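Local atomic coordinates of nucleoporin NUP159 (Saccharomyces cerevisiae, PDB entry 1XIP), a protein that serves as a nuclear pore complex component in mRNA export, its N-terminal beta-propeller tethering the helicase Dbp5 to the pore. Residues P10-E15 with I307-Q312; L28-E33 with N370-L375; N164-D169 with A176-D181. All coordinates share one frame; numbering follows the deposited sequence.

Contact 1 of 3, residues P10-E15 with I307-Q312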
ATOM      1  N   PRO A  10     -16.911   9.571 -12.307  1.00 35.62           N
ATOM      2  CA  PRO A  10     -16.613   9.495 -13.740  1.00 34.62           C
ATOM      3  C   PRO A  10     -15.111   9.383 -14.052  1.00 33.37           C
ATOM      4  O   PRO A  10     -14.274   9.748 -13.231  1.00 33.32           O
ATOM      5  CB  PRO A  10     -17.203  10.802 -14.283  1.00 34.81           C
ATOM      6  CG  PRO A  10     -17.653  11.589 -13.062  1.00 35.42           C
ATOM      7  CD  PRO A  10     -17.016  10.967 -11.855  1.00 35.32           C
ATOM      8  N   THR A  11     -14.789   8.853 -15.225  1.00 32.06           N
ATOM      9  CA  THR A  11     -13.409   8.685 -15.629  1.00 30.95           C
ATOM     10  C   THR A  11     -13.044   9.643 -16.751  1.00 30.52           C
ATOM     11  O   THR A  11     -13.670   9.645 -17.824  1.00 30.46           O
ATOM     12  CB  THR A  11     -13.133   7.238 -16.050  1.00 31.16           C
ATOM     13  OG1 THR A  11     -13.221   6.378 -14.899  1.00 30.66           O
ATOM     14  CG2 THR A  11     -11.670   7.086 -16.514  1.00 30.93           C
ATOM     15  N   GLU A  12     -12.024  10.453 -16.486  1.00 29.57           N
ATOM     16  CA  GLU A  12     -11.496  11.389 -17.451  1.00 28.81           C
ATOM     17  C   GLU A  12     -10.412  10.710 -18.266  1.00 28.45           C
ATOM     18  O   GLU A  12      -9.528  10.073 -17.707  1.00 28.29           O
ATOM     19  CB  GLU A  12     -10.926  12.611 -16.734  1.00 28.71           C
ATOM     20  CG  GLU A  12     -10.433  13.710 -17.653  1.00 28.15           C
ATOM     21  CD  GLU A  12      -9.622  14.747 -16.916  1.00 28.66           C
ATOM     22  OE1 GLU A  12     -10.156  15.834 -16.627  1.00 29.14           O
ATOM     23  OE2 GLU A  12      -8.440  14.485 -16.635  1.00 30.31           O
ATOM     24  N   THR A  13     -10.520  10.819 -19.587  1.00 28.07           N
ATOM     25  CA  THR A  13      -9.430  10.491 -20.483  1.00 27.97           C
ATOM     26  C   THR A  13      -8.565  11.725 -20.614  1.00 28.67           C
ATOM     27  O   THR A  13      -9.032  12.781 -21.035  1.00 28.28           O
ATOM     28  CB  THR A  13      -9.964  10.083 -21.853  1.00 27.62           C
ATOM     29  OG1 THR A  13     -10.902   9.024 -21.686  1.00 26.53           O
ATOM     30  CG2 THR A  13      -8.859   9.455 -22.687  1.00 26.64           C
ATOM     31  N   SER A  14      -7.306  11.595 -20.230  1.00 29.81           N
ATOM     32  CA  SER A  14      -6.400  12.731 -20.219  1.00 31.06           C
ATOM     33  C   SER A  14      -5.269  12.492 -21.189  1.00 31.67           C
ATOM     34  O   SER A  14      -4.680  11.406 -21.210  1.00 31.62           O
ATOM     35  CB  SER A  14      -5.850  12.966 -18.807  1.00 31.25           C
ATOM     36  OG  SER A  14      -5.129  14.191 -18.724  1.00 32.21           O
ATOM     37  N   GLU A  15      -4.971  13.505 -21.994  1.00 32.56           N
ATOM     38  CA  GLU A  15      -3.848  13.443 -22.913  1.00 33.60           C
ATOM     39  C   GLU A  15      -2.591  14.070 -22.308  1.00 34.03           C
ATOM     40  O   GLU A  15      -1.594  14.308 -23.013  1.00 34.48           O
ATOM     41  CB  GLU A  15      -4.206  14.117 -24.239  1.00 33.91           C
ATOM     42  CG  GLU A  15      -3.493  13.503 -25.436  1.00 34.90           C
ATOM     43  CD  GLU A  15      -4.412  13.234 -26.608  1.00 36.26           C
ATOM     44  OE1 GLU A  15      -5.581  12.807 -26.391  1.00 36.47           O
ATOM     45  OE2 GLU A  15      -3.950  13.446 -27.756  1.00 36.57           O
ATOM     46  N   ILE A 307      -4.861   5.917 -11.464  1.00 24.25           N
ATOM     47  CA  ILE A 307      -4.521   7.286 -11.112  1.00 24.63           C
ATOM     48  C   ILE A 307      -5.766   8.024 -10.594  1.00 25.08           C
ATOM     49  O   ILE A 307      -6.815   7.985 -11.221  1.00 25.29           O
ATOM     50  CB  ILE A 307      -3.952   8.018 -12.321  1.00 24.49           C
ATOM     51  CG1 ILE A 307      -2.790   7.235 -12.935  1.00 24.95           C
ATOM     52  CG2 ILE A 307      -3.480   9.390 -11.928  1.00 24.16           C
ATOM     53  CD1 ILE A 307      -2.401   7.731 -14.328  1.00 26.07           C
ATOM     54  N   TRP A 308      -5.635   8.677  -9.442  1.00 25.72           N
ATOM     55  CA  TRP A 308      -6.669   9.529  -8.878  1.00 26.31           C
ATOM     56  C   TRP A 308      -6.135  10.960  -8.839  1.00 27.49           C
ATOM     57  O   TRP A 308      -5.084  11.207  -8.256  1.00 28.04           O
ATOM     58  CB  TRP A 308      -6.994   9.063  -7.465  1.00 25.89           C
ATOM     59  CG  TRP A 308      -7.960   9.950  -6.766  1.00 24.97           C
ATOM     60  CD1 TRP A 308      -7.674  10.896  -5.834  1.00 24.32           C
ATOM     61  CD2 TRP A 308      -9.379   9.989  -6.956  1.00 22.71           C
ATOM     62  NE1 TRP A 308      -8.829  11.521  -5.429  1.00 24.09           N
ATOM     63  CE2 TRP A 308      -9.888  10.982  -6.106  1.00 21.29           C
ATOM     64  CE3 TRP A 308     -10.271   9.289  -7.780  1.00 22.61           C
ATOM     65  CZ2 TRP A 308     -11.239  11.294  -6.045  1.00 21.08           C
ATOM     66  CZ3 TRP A 308     -11.619   9.602  -7.721  1.00 22.16           C
ATOM     67  CH2 TRP A 308     -12.090  10.598  -6.857  1.00 20.63           C
ATOM     68  N   ASP A 309      -6.827  11.924  -9.451  1.00 28.55           N
ATOM     69  CA  ASP A 309      -6.298  13.293  -9.509  1.00 29.28           C
ATOM     70  C   ASP A 309      -6.813  14.250  -8.408  1.00 29.47           C
ATOM     71  O   ASP A 309      -6.545  15.448  -8.465  1.00 29.79           O
ATOM     72  CB  ASP A 309      -6.496  13.892 -10.907  1.00 28.81           C
ATOM     73  CG  ASP A 309      -7.860  14.479 -11.186  1.00 30.58           C
ATOM     74  OD1 ASP A 309      -8.780  14.300 -10.354  1.00 31.29           O
ATOM     75  OD2 ASP A 309      -8.049  15.130 -12.237  1.00 32.68           O
ATOM     76  N   SER A 310      -7.536  13.711  -7.419  1.00 29.73           N
ATOM     77  CA  SER A 310      -8.105  14.502  -6.319  1.00 29.91           C
ATOM     78  C   SER A 310      -9.632  14.650  -6.466  1.00 29.84           C
ATOM     79  O   SER A 310     -10.327  14.937  -5.501  1.00 30.44           O
ATOM     80  CB  SER A 310      -7.431  15.871  -6.224  1.00 30.11           C
ATOM     81  OG  SER A 310      -8.178  16.835  -6.935  1.00 31.71           O
ATOM     82  N   LYS A 311     -10.124  14.472  -7.697  1.00 29.52           N
ATOM     83  CA  LYS A 311     -11.563  14.645  -7.970  1.00 29.16           C
ATOM     84  C   LYS A 311     -12.201  13.532  -8.816  1.00 28.39           C
ATOM     85  O   LYS A 311     -13.406  13.313  -8.727  1.00 28.67           O
ATOM     86  CB  LYS A 311     -11.819  16.001  -8.640  1.00 29.70           C
ATOM     87  CG  LYS A 311     -11.022  16.245  -9.937  1.00 31.20           C
ATOM     88  CD  LYS A 311     -11.797  17.095 -10.947  1.00 33.77           C
ATOM     89  CE  LYS A 311     -10.880  17.786 -11.964  1.00 35.82           C
ATOM     90  NZ  LYS A 311     -10.333  16.831 -12.975  1.00 36.41           N
ATOM     91  N   GLN A 312     -11.387  12.858  -9.631  1.00 27.15           N
ATOM     92  CA  GLN A 312     -11.856  11.772 -10.472  1.00 26.25           C
ATOM     93  C   GLN A 312     -10.712  10.854 -10.881  1.00 26.12           C
ATOM     94  O   GLN A 312      -9.543  11.176 -10.665  1.00 25.74           O
ATOM     95  CB  GLN A 312     -12.572  12.315 -11.708  1.00 26.31           C
ATOM     96  CG  GLN A 312     -11.646  12.759 -12.842  1.00 26.38           C
ATOM     97  CD  GLN A 312     -12.256  13.841 -13.709  1.00 26.58           C
ATOM     98  OE1 GLN A 312     -11.784  14.972 -13.707  1.00 26.87           O
ATOM     99  NE2 GLN A 312     -13.302  13.497 -14.452  1.00 25.37           N
TER
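Lys-311 NZ is approached by oxygens of three side chains, one of them from the other segment: Glu-12 OE1 forms a long salt bridge with it at 3.8 Å. The stronger hold is local. Lys-311 NZ meets the syn lone pair of Asp-309 OD2 at 2.9 Å, reached because the lysine chain bends at chi2 and chi4. The other carboxylate oxygen, Asp-309 OD1, is gripped from opposite faces of its plane by Lys-311 N (3.0 Å) and Gln-312 N (3.1 Å), the former completing an Asx turn. Gln-312 OE1 also faces the ammonium, but the modelled separation is doubtfully short. The glutamine contributes mostly by packing: Gln-312 NE2 lies 3.4 Å from Glu-12 CB, the two side chains crossing at about a right angle with their amide and carboxylate planes 42° apart. Gln-312 CB sits against Pro-10 O at 3.4 Å. With an alanine here, the flank of Glu-12 would probably lose its amide cover and Lys-311 a nearby oxygen. Beyond these residues, the backbone of Glu-12 pairs with Val-313 and Glu-315, setting strand 11-14 parallel to strand 313-316. Since Glu-12 OE2 and Asp-309 OD2 are 4.5 Å apart, the lysine probably offsets the repulsion between two like charges.

Contact 2 of 3, residues L28-E33 with N370-L375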
ATOM      1  N   LEU A  28      14.908 -10.452  -6.693  1.00 18.22           N
ATOM      2  CA  LEU A  28      14.826 -11.248  -5.474  1.00 17.92           C
ATOM      3  C   LEU A  28      14.093 -12.549  -5.740  1.00 18.08           C
ATOM      4  O   LEU A  28      13.406 -12.662  -6.727  1.00 18.25           O
ATOM      5  CB  LEU A  28      14.113 -10.450  -4.376  1.00 17.78           C
ATOM      6  CG  LEU A  28      14.830  -9.238  -3.792  1.00 16.94           C
ATOM      7  CD1 LEU A  28      13.853  -8.452  -2.896  1.00 19.46           C
ATOM      8  CD2 LEU A  28      16.012  -9.711  -3.001  1.00 16.24           C
ATOM      9  N   PRO A  29      14.207 -13.535  -4.862  1.00 18.49           N
ATOM     10  CA  PRO A  29      13.475 -14.789  -5.075  1.00 18.53           C
ATOM     11  C   PRO A  29      11.947 -14.613  -4.953  1.00 18.85           C
ATOM     12  O   PRO A  29      11.454 -13.720  -4.257  1.00 18.20           O
ATOM     13  CB  PRO A  29      14.024 -15.717  -3.983  1.00 18.27           C
ATOM     14  CG  PRO A  29      14.544 -14.815  -2.937  1.00 19.06           C
ATOM     15  CD  PRO A  29      15.003 -13.552  -3.621  1.00 18.64           C
ATOM     16  N   SER A  30      11.231 -15.479  -5.673  1.00 19.49           N
ATOM     17  CA  SER A  30       9.775 -15.521  -5.717  1.00 19.75           C
ATOM     18  C   SER A  30       9.172 -16.138  -4.456  1.00 20.78           C
ATOM     19  O   SER A  30       9.819 -16.909  -3.751  1.00 20.98           O
ATOM     20  CB  SER A  30       9.339 -16.332  -6.942  1.00 19.50           C
ATOM     21  OG  SER A  30       7.936 -16.500  -6.990  1.00 19.20           O
ATOM     22  N   PHE A  31       7.917 -15.795  -4.188  1.00 21.79           N
ATOM     23  CA  PHE A  31       7.134 -16.420  -3.131  1.00 22.46           C
ATOM     24  C   PHE A  31       6.477 -17.725  -3.616  1.00 23.30           C
ATOM     25  O   PHE A  31       5.818 -18.424  -2.830  1.00 23.50           O
ATOM     26  CB  PHE A  31       6.045 -15.459  -2.672  1.00 22.00           C
ATOM     27  CG  PHE A  31       6.511 -14.424  -1.692  1.00 21.73           C
ATOM     28  CD1 PHE A  31       6.731 -14.759  -0.356  1.00 19.53           C
ATOM     29  CD2 PHE A  31       6.705 -13.094  -2.096  1.00 21.46           C
ATOM     30  CE1 PHE A  31       7.129 -13.794   0.559  1.00 19.39           C
ATOM     31  CE2 PHE A  31       7.117 -12.108  -1.173  1.00 19.49           C
ATOM     32  CZ  PHE A  31       7.325 -12.461   0.151  1.00 20.29           C
ATOM     33  N   ASN A  32       6.645 -18.034  -4.904  1.00 24.04           N
ATOM     34  CA  ASN A  32       5.988 -19.169  -5.540  1.00 25.36           C
ATOM     35  C   ASN A  32       4.523 -19.314  -5.148  1.00 26.01           C
ATOM     36  O   ASN A  32       4.033 -20.423  -4.927  1.00 26.35           O
ATOM     37  CB  ASN A  32       6.752 -20.461  -5.273  1.00 25.44           C
ATOM     38  CG  ASN A  32       8.155 -20.425  -5.832  1.00 27.08           C
ATOM     39  OD1 ASN A  32       9.128 -20.647  -5.104  1.00 27.98           O
ATOM     40  ND2 ASN A  32       8.276 -20.135  -7.132  1.00 28.28           N
ATOM     41  N   GLU A  33       3.842 -18.173  -5.057  1.00 26.88           N
ATOM     42  CA  GLU A  33       2.388 -18.100  -4.819  1.00 27.72           C
ATOM     43  C   GLU A  33       1.973 -18.344  -3.379  1.00 27.53           C
ATOM     44  O   GLU A  33       0.801 -18.248  -3.053  1.00 27.98           O
ATOM     45  CB  GLU A  33       1.605 -18.987  -5.797  1.00 27.63           C
ATOM     46  CG  GLU A  33       2.147 -18.871  -7.208  1.00 29.55           C
ATOM     47  CD  GLU A  33       1.261 -19.477  -8.260  1.00 31.80           C
ATOM     48  OE1 GLU A  33       0.597 -20.498  -7.985  1.00 32.83           O
ATOM     49  OE2 GLU A  33       1.258 -18.922  -9.378  1.00 33.69           O
ATOM     50  N   ASN A 370       6.895  -7.285  -7.275  1.00 21.02           N
ATOM     51  CA  ASN A 370       6.028  -8.473  -7.505  1.00 21.19           C
ATOM     52  C   ASN A 370       5.891  -9.427  -6.357  1.00 20.70           C
ATOM     53  O   ASN A 370       6.776  -9.512  -5.518  1.00 20.50           O
ATOM     54  CB  ASN A 370       6.599  -9.327  -8.642  1.00 21.34           C
ATOM     55  CG  ASN A 370       5.950  -9.037  -9.956  1.00 23.48           C
ATOM     56  OD1 ASN A 370       6.246  -9.682 -10.963  1.00 25.88           O
ATOM     57  ND2 ASN A 370       5.049  -8.059  -9.966  1.00 28.23           N
ATOM     58  N   ASN A 371       4.922 -10.322  -6.456  1.00 20.16           N
ATOM     59  CA  ASN A 371       4.885 -11.577  -5.711  1.00 19.34           C
ATOM     60  C   ASN A 371       5.961 -12.544  -6.182  1.00 19.70           C
ATOM     61  O   ASN A 371       6.127 -13.624  -5.604  1.00 20.10           O
ATOM     62  CB  ASN A 371       3.506 -12.240  -5.813  1.00 18.98           C
ATOM     63  CG  ASN A 371       3.053 -12.472  -7.269  1.00 18.96           C
ATOM     64  OD1 ASN A 371       2.869 -11.526  -8.037  1.00 17.06           O
ATOM     65  ND2 ASN A 371       2.863 -13.746  -7.641  1.00 18.18           N
ATOM     66  N   GLU A 372       6.688 -12.170  -7.236  1.00 19.31           N
ATOM     67  CA  GLU A 372       7.785 -12.999  -7.731  1.00 19.16           C
ATOM     68  C   GLU A 372       9.189 -12.384  -7.587  1.00 18.50           C
ATOM     69  O   GLU A 372      10.115 -12.857  -8.198  1.00 18.75           O
ATOM     70  CB  GLU A 372       7.554 -13.373  -9.201  1.00 19.29           C
ATOM     71  CG  GLU A 372       6.209 -14.023  -9.468  1.00 21.18           C
ATOM     72  CD  GLU A 372       6.142 -14.699 -10.832  1.00 22.26           C
ATOM     73  OE1 GLU A 372       6.470 -14.033 -11.839  1.00 21.56           O
ATOM     74  OE2 GLU A 372       5.755 -15.897 -10.886  1.00 21.99           O
ATOM     75  N   GLY A 373       9.335 -11.324  -6.812  1.00 18.44           N
ATOM     76  CA  GLY A 373      10.624 -10.685  -6.623  1.00 18.45           C
ATOM     77  C   GLY A 373      11.052  -9.858  -7.814  1.00 18.99           C
ATOM     78  O   GLY A 373      12.176  -9.393  -7.886  1.00 18.91           O
ATOM     79  N   SER A 374      10.152  -9.692  -8.773  1.00 19.86           N
ATOM     80  CA  SER A 374      10.421  -8.849  -9.916  1.00 20.14           C
ATOM     81  C   SER A 374      10.120  -7.409  -9.560  1.00 19.97           C
ATOM     82  O   SER A 374       9.169  -7.133  -8.827  1.00 19.72           O
ATOM     83  CB  SER A 374       9.585  -9.292 -11.103  1.00 20.07           C
ATOM     84  OG  SER A 374      10.094  -8.720 -12.294  1.00 23.38           O
ATOM     85  N   LEU A 375      10.948  -6.495 -10.061  1.00 20.03           N
ATOM     86  CA  LEU A 375      10.765  -5.079  -9.809  1.00 19.91           C
ATOM     87  C   LEU A 375      10.600  -4.345 -11.114  1.00 20.57           C
ATOM     88  O   LEU A 375      11.363  -4.542 -12.055  1.00 20.93           O
ATOM     89  CB  LEU A 375      11.942  -4.481  -9.009  1.00 19.80           C
ATOM     90  CG  LEU A 375      11.693  -3.042  -8.487  1.00 19.05           C
ATOM     91  CD1 LEU A 375      12.004  -2.933  -7.055  1.00 18.90           C
ATOM     92  CD2 LEU A 375      12.446  -1.998  -9.249  1.00 20.08           C
TER
HETATM   93  O   HOH W   1       7.509 -17.298  -9.564  1.00 35.88           O
HETATM   94  O   HOH W   2       4.652 -16.091  -6.763  1.00 25.63           O
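A type I beta turn from Asn-370 to Gly-373, linking strands 365-370 and 374-381, is clasped by the loop Leu-28 to Glu-33, where Ser-30 forms an ST turn. Two backbone bonds fasten the pair: Phe-31 N to Asn-371 O at 3.1 Å, nearly straight at 165°, and the more bent Leu-28 N to Gly-373 O at 3.2 Å. The same Asn-371 O lies in the plane of the Phe-31 ring, at its edge, 3.6 Å from Phe-31 CD2. Gly-373 fits because it lacks a side chain: its phi is positive (75°), and a CB would run into Leu-28 O, which instead takes a CA-H...O contact from Gly-373 CA at 3.4 Å. Ser-30 OG stands anti to its own backbone N (chi1 176°), which places it over Glu-372 CA. There the hydroxyl accepts from Asn-32 N at 2.9 Å and donates to a water, which passes a hydrogen bond on to Glu-372 OE2. A second water joins Glu-33 N to Asn-371 O and, weakly, to Asn-371 ND2, whose partner oxygen Asn-371 OD1 is held by Asn-336 N. Gly-373 and Leu-375 pair through their backbones with Ile-27 and Lys-25, adding strand 18-26 to the C-terminal strands, the ring closure familiar in beta-propellers. Leu-28 then packs onto strands 51-56 and 59-64 of the next sheet.

Contact 3 of 3, residues N164-D169 with A176-D181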
ATOM      1  N   ASN A 164     -12.138  -3.398  16.750  1.00 31.77           N
ATOM      2  CA  ASN A 164     -13.046  -3.849  15.696  1.00 30.92           C
ATOM      3  C   ASN A 164     -12.737  -3.268  14.325  1.00 30.15           C
ATOM      4  O   ASN A 164     -13.620  -3.174  13.472  1.00 30.37           O
ATOM      5  CB  ASN A 164     -14.496  -3.542  16.076  1.00 31.29           C
ATOM      6  CG  ASN A 164     -14.964  -4.347  17.262  1.00 31.40           C
ATOM      7  OD1 ASN A 164     -14.742  -5.558  17.326  1.00 31.48           O
ATOM      8  ND2 ASN A 164     -15.624  -3.683  18.207  1.00 32.21           N
ATOM      9  N   VAL A 165     -11.474  -2.890  14.133  1.00 28.84           N
ATOM     10  CA  VAL A 165     -10.985  -2.273  12.915  1.00 27.46           C
ATOM     11  C   VAL A 165     -10.635  -3.384  11.931  1.00 26.92           C
ATOM     12  O   VAL A 165     -10.089  -4.407  12.344  1.00 27.08           O
ATOM     13  CB  VAL A 165      -9.688  -1.444  13.219  1.00 27.59           C
ATOM     14  CG1 VAL A 165      -9.190  -0.649  11.977  1.00 26.46           C
ATOM     15  CG2 VAL A 165      -9.896  -0.529  14.413  1.00 26.58           C
ATOM     16  N   THR A 166     -10.936  -3.191  10.643  1.00 25.62           N
ATOM     17  CA  THR A 166     -10.522  -4.158   9.623  1.00 25.07           C
ATOM     18  C   THR A 166      -9.530  -3.555   8.636  1.00 24.48           C
ATOM     19  O   THR A 166      -8.775  -4.272   7.993  1.00 23.88           O
ATOM     20  CB  THR A 166     -11.720  -4.786   8.874  1.00 24.93           C
ATOM     21  OG1 THR A 166     -12.517  -3.760   8.291  1.00 25.27           O
ATOM     22  CG2 THR A 166     -12.676  -5.462   9.853  1.00 25.99           C
ATOM     23  N   SER A 167      -9.554  -2.233   8.532  1.00 23.88           N
ATOM     24  CA  SER A 167      -8.578  -1.487   7.771  1.00 23.35           C
ATOM     25  C   SER A 167      -8.375  -0.111   8.379  1.00 22.98           C
ATOM     26  O   SER A 167      -9.300   0.500   8.888  1.00 23.17           O
ATOM     27  CB  SER A 167      -9.018  -1.342   6.304  1.00 23.45           C
ATOM     28  OG  SER A 167      -7.922  -0.919   5.494  1.00 22.63           O
ATOM     29  N   PHE A 168      -7.157   0.382   8.306  1.00 22.85           N
ATOM     30  CA  PHE A 168      -6.873   1.738   8.738  1.00 22.48           C
ATOM     31  C   PHE A 168      -5.929   2.414   7.743  1.00 22.55           C
ATOM     32  O   PHE A 168      -5.293   1.756   6.933  1.00 22.58           O
ATOM     33  CB  PHE A 168      -6.286   1.738  10.151  1.00 22.04           C
ATOM     34  CG  PHE A 168      -4.808   1.397  10.199  1.00 21.52           C
ATOM     35  CD1 PHE A 168      -3.845   2.409  10.221  1.00 21.42           C
ATOM     36  CD2 PHE A 168      -4.386   0.068  10.239  1.00 20.59           C
ATOM     37  CE1 PHE A 168      -2.480   2.102  10.275  1.00 21.95           C
ATOM     38  CE2 PHE A 168      -3.030  -0.253  10.300  1.00 20.21           C
ATOM     39  CZ  PHE A 168      -2.073   0.765  10.313  1.00 21.37           C
ATOM     40  N   ASP A 169      -5.852   3.734   7.811  1.00 23.08           N
ATOM     41  CA  ASP A 169      -4.853   4.489   7.059  1.00 23.92           C
ATOM     42  C   ASP A 169      -4.436   5.698   7.895  1.00 23.77           C
ATOM     43  O   ASP A 169      -5.239   6.212   8.654  1.00 24.09           O
ATOM     44  CB  ASP A 169      -5.427   4.924   5.702  1.00 23.73           C
ATOM     45  CG  ASP A 169      -4.354   5.368   4.721  1.00 25.80           C
ATOM     46  OD1 ASP A 169      -3.132   5.157   4.992  1.00 28.75           O
ATOM     47  OD2 ASP A 169      -4.638   5.940   3.639  1.00 26.37           O
ATOM     48  N   ALA A 176      -7.737   7.303   9.660  1.00 29.73           N
ATOM     49  CA  ALA A 176      -9.031   6.746   9.273  1.00 29.44           C
ATOM     50  C   ALA A 176      -9.154   5.261   9.650  1.00 29.22           C
ATOM     51  O   ALA A 176      -8.187   4.509   9.620  1.00 29.07           O
ATOM     52  CB  ALA A 176      -9.257   6.936   7.792  1.00 29.16           C
ATOM     53  N   VAL A 177     -10.364   4.849   9.979  1.00 29.21           N
ATOM     54  CA  VAL A 177     -10.618   3.499  10.457  1.00 29.08           C
ATOM     55  C   VAL A 177     -11.881   2.951   9.763  1.00 29.26           C
ATOM     56  O   VAL A 177     -12.890   3.662   9.643  1.00 29.15           O
ATOM     57  CB  VAL A 177     -10.769   3.525  12.005  1.00 29.38           C
ATOM     58  CG1 VAL A 177     -11.525   2.336  12.519  1.00 29.43           C
ATOM     59  CG2 VAL A 177      -9.395   3.632  12.675  1.00 28.72           C
ATOM     60  N   LEU A 178     -11.788   1.718   9.250  1.00 29.23           N
ATOM     61  CA  LEU A 178     -12.937   0.977   8.733  1.00 28.92           C
ATOM     62  C   LEU A 178     -13.284  -0.121   9.730  1.00 29.25           C
ATOM     63  O   LEU A 178     -12.435  -0.962  10.056  1.00 29.10           O
ATOM     64  CB  LEU A 178     -12.617   0.333   7.388  1.00 28.84           C
ATOM     65  CG  LEU A 178     -13.713   0.231   6.307  1.00 29.29           C
ATOM     66  CD1 LEU A 178     -13.317  -0.739   5.203  1.00 27.02           C
ATOM     67  CD2 LEU A 178     -15.099  -0.118   6.864  1.00 28.36           C
ATOM     68  N   LEU A 179     -14.534  -0.127  10.191  1.00 29.05           N
ATOM     69  CA  LEU A 179     -14.966  -1.074  11.216  1.00 29.20           C
ATOM     70  C   LEU A 179     -15.696  -2.301  10.660  1.00 28.87           C
ATOM     71  O   LEU A 179     -16.151  -2.286   9.523  1.00 28.51           O
ATOM     72  CB  LEU A 179     -15.830  -0.357  12.264  1.00 29.30           C
ATOM     73  CG  LEU A 179     -15.108   0.739  13.048  1.00 29.45           C
ATOM     74  CD1 LEU A 179     -16.041   1.446  14.026  1.00 30.55           C
ATOM     75  CD2 LEU A 179     -13.936   0.133  13.785  1.00 31.56           C
ATOM     76  N   LYS A 180     -15.785  -3.353  11.482  1.00 29.04           N
ATOM     77  CA  LYS A 180     -16.525  -4.597  11.157  1.00 29.51           C
ATOM     78  C   LYS A 180     -17.992  -4.395  10.757  1.00 29.74           C
ATOM     79  O   LYS A 180     -18.501  -5.092   9.876  1.00 29.74           O
ATOM     80  CB  LYS A 180     -16.482  -5.573  12.332  1.00 29.37           C
ATOM     81  CG  LYS A 180     -15.132  -6.151  12.616  1.00 29.95           C
ATOM     82  CD  LYS A 180     -15.219  -7.173  13.706  1.00 31.05           C
ATOM     83  CE  LYS A 180     -14.410  -8.398  13.367  1.00 33.32           C
ATOM     84  NZ  LYS A 180     -14.711  -9.499  14.342  1.00 35.14           N
ATOM     85  N   ASP A 181     -18.669  -3.458  11.420  1.00 30.03           N
ATOM     86  CA  ASP A 181     -20.037  -3.099  11.058  1.00 30.58           C
ATOM     87  C   ASP A 181     -20.104  -2.267   9.765  1.00 30.87           C
ATOM     88  O   ASP A 181     -21.191  -1.851   9.325  1.00 31.22           O
ATOM     89  CB  ASP A 181     -20.727  -2.377  12.221  1.00 30.67           C
ATOM     90  CG  ASP A 181     -20.187  -0.978  12.450  1.00 31.34           C
ATOM     91  OD1 ASP A 181     -20.708  -0.301  13.363  1.00 31.77           O
ATOM     92  OD2 ASP A 181     -19.252  -0.467  11.776  1.00 32.21           O
TER
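The flat ring of Phe-168 projects away from the partner strand, and its stem does the touching: Phe-168 CB lies 3.4 Å from Ala-176 O. With CG set between the backbone N and the carbonyl carbon (chi1 80°), the ring reaches Val-140, Leu-142 and Leu-148 of the preceding sheet. The second flat group, the amide of Asn-164, crosses the Lys-180 chain at about a right angle, with Asn-164 OD1 4.0 Å from Lys-180 CD. They flank the junction between two beta-propeller blades: Asn-164 lies at the end of strand 158-165 of one, the chain turns a corner at Thr-166, and Phe-168 lies in the hairpin of strands 167-170 and 174-179 that begins the next. The hairpin is antiparallel, its short strand axes 172° apart in direction. Ser-167 with Leu-178 and Asp-169 with Ala-176 are hydrogen-bonded pairs, and Phe-168 with Val-177 is the non-hydrogen-bonded pair between them. In the first of these, Leu-178 N meets Ser-167 O at 2.8 Å.

The two faces of the hairpin pack against different neighbours. Val-177 lies on the Phe-168 face, where Val-177 CG1 comes within 3.8 Å of Val-165 CG2, the two valines crossing at about a right angle; Leu-148 adjoins both. On the face of Ser-167, Asp-169, Ala-176 and Leu-178, strand 215-221 of the following sheet packs, with Ser-167 OG bonded to Val-219 N and Asp-169 OD2 to Ile-221 N.

At the corner a classic bulge puts Thr-166 and Ser-167 together opposite Leu-178. Asn-164 O still receives Lys-180 N at 2.9 Å, holding the segments together beyond the shift. Three donors converge on Leu-178 O: Thr-166 N makes a strong, nearly linear bond (2.7 Å, 174°), Ser-167 N a weak one, and Thr-166 OG1 another weak one at 3.3 Å.

Overall arrangement
From the N terminus the chain first lays down residues 10-15, whose partners arrive only at 307-312, so contact 1 closes a loop of 291 residues and ties the N-terminal extension to the turn after strand 306-308. Residues 28-33 wait longer still, until 370-375; contacts 1 and 2 therefore cross along the sequence, and contact 2 joins the loop after strand 18-26 to the turn between the last two strands, where the propeller ring shuts. Contact 3 is local, a hairpin spanning six intervening residues, and falls within both long loops. No two contacts touch: nearest atoms are about 17 Å apart for contacts 1 and 2, and contacts 2 and 3 lie on opposite sides of the chain's centre.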